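Local coordinates for protein negative regulator of ofd1 (Schizosaccharomyces pombe, PDB 3QTM) that is required for correct translation termination, and inhibits ofd1 directly while stabilising the hypoxic transcription factor Sre1N, at residues A[179-182]-A[183-186]. Numbering follows the deposited sequence.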
loop_
_atom_site.group_PDB
_atom_site.type_symbol
_atom_site.label_atom_id
_atom_site.label_comp_id
_atom_site.label_asym_id
_atom_site.label_seq_id
_atom_site.Cartn_x
_atom_site.Cartn_y
_atom_site.Cartn_z
ATOM N N ALA A 179 -0.957 1.343 14.520
ATOM C CA ALA A 179 -0.391 2.226 13.501
ATOM C C ALA A 179 -0.507 1.569 12.130
ATOM O O ALA A 179 -0.344 2.238 11.110
ATOM C CB ALA A 179 1.065 2.550 13.795
ATOM N N LEU A 180 -0.765 0.256 12.115
ATOM C CA LEU A 180 -0.872 -0.506 10.868
ATOM C C LEU A 180 -2.296 -0.453 10.322
ATOM O O LEU A 180 -3.070 -1.387 10.495
ATOM C CB LEU A 180 -0.439 -1.966 11.071
ATOM C CG LEU A 180 -0.228 -2.818 9.806
ATOM C CD1 LEU A 180 1.096 -2.480 9.109
ATOM C CD2 LEU A 180 -0.290 -4.313 10.110
ATOM N N THR A 181 -2.629 0.643 9.655
ATOM C CA THR A 181 -3.952 0.836 9.068
ATOM C C THR A 181 -3.870 0.777 7.550
ATOM O O THR A 181 -2.777 0.920 6.980
ATOM C CB THR A 181 -4.486 2.226 9.411
ATOM O OG1 THR A 181 -3.609 3.208 8.850
ATOM C CG2 THR A 181 -4.569 2.431 10.945
ATOM N N PRO A 182 -5.027 0.603 6.880
ATOM C CA PRO A 182 -5.036 0.670 5.414
ATOM C C PRO A 182 -4.421 1.965 4.882
ATOM O O PRO A 182 -3.726 1.942 3.858
ATOM C CB PRO A 182 -6.526 0.589 5.074
ATOM C CG PRO A 182 -7.093 -0.227 6.187
ATOM C CD PRO A 182 -6.346 0.214 7.415
ATOM N N ASP A 183 -4.653 3.079 5.566
ATOM C CA ASP A 183 -4.075 4.336 5.113
ATOM C C ASP A 183 -2.545 4.318 5.223
ATOM O O ASP A 183 -1.841 4.750 4.316
ATOM C CB ASP A 183 -4.616 5.510 5.914
ATOM C CG ASP A 183 -3.954 6.810 5.524
ATOM O OD1 ASP A 183 -4.263 7.309 4.417
ATOM O OD2 ASP A 183 -3.115 7.312 6.310
ATOM N N SER A 184 -2.026 3.816 6.332
ATOM C CA SER A 184 -0.576 3.792 6.492
ATOM C C SER A 184 0.096 2.861 5.483
ATOM O O SER A 184 1.298 2.952 5.274
ATOM C CB SER A 184 -0.175 3.386 7.902
ATOM O OG SER A 184 -0.190 1.985 8.029
ATOM N N LEU A 185 -0.665 1.960 4.866
ATOM C CA LEU A 185 -0.065 1.068 3.879
ATOM C C LEU A 185 -0.161 1.599 2.459
ATOM O O LEU A 185 0.191 0.897 1.523
ATOM C CB LEU A 185 -0.674 -0.327 3.942
ATOM C CG LEU A 185 -0.439 -1.122 5.224
ATOM C CD1 LEU A 185 -1.173 -2.492 5.154
ATOM C CD2 LEU A 185 1.053 -1.289 5.433
ATOM N N ARG A 186 -0.624 2.832 2.282
ATOM C CA ARG A 186 -0.716 3.380 0.925
ATOM C C ARG A 186 0.608 3.347 0.142
ATOM O O ARG A 186 0.600 3.114 -1.057
ATOM C CB ARG A 186 -1.325 4.782 0.912
ATOM C CG ARG A 186 -2.841 4.785 0.759
ATOM C CD ARG A 186 -3.405 6.187 0.469
ATOM N NE ARG A 186 -3.292 7.083 1.621
ATOM C CZ ARG A 186 -2.497 8.153 1.674
ATOM N NH1 ARG A 186 -1.745 8.474 0.622
ATOM N NH2 ARG A 186 -2.459 8.909 2.775
#
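The bonds around T181 fit an ST motif at the tight turn that joins T181 to S184 and L185, in the loop between helix 151-170 and helix 188-197. T181 OG1 accepts the backbone N-H of S184 at 3.0 Å from S184 N, nearly straight (162°). A chi1 of 62° sets this hydroxyl between T181's own backbone N and carbonyl carbon, facing the turn, while CG2 is directed away from the carbonyl carbon. The second bond of the motif is weak: L185 N lies 3.2 Å from T181 O. L185 N also bonds to P182 O at 3.2 Å. S184 OG turns back toward the carbonyls of A179 and T181, 3.1 Å from A179 O and 3.0 Å from T181 O, which compete for its single proton. Among the helical hairpins of this tetratricopeptide-repeat-type protein, the loop packs its apolar side chains against three helices: L180 CD1 meets L185 CD2 obliquely at 3.9 Å, and both leucines rest on L123 of helix 119-142, L185 also on L217 and W218 of helix 213-220, while P182 packs on Y231 and I234 of helix 229-254. D183 begins a type I turn, closed by the bond from R186 N to D183 O, and its carboxylate, held anti to the backbone N (chi1 176°), receives R186 side-on. D183 OD1 lies in the guanidinium plane and takes both R186 NE (3.0 Å) and R186 NH2 (2.9 Å) from one face of the carboxylate. D183 OD2 forms a salt bridge with R30, and R186 NH2 forms one with E82, its strongest partner beyond the turn. With D183 replaced by an alanine, R30 and R186, whose NH2 groups lie close together, would probably lose the carboxylate they share, leaving R186 to E82 and its guanidinium less firmly fixed.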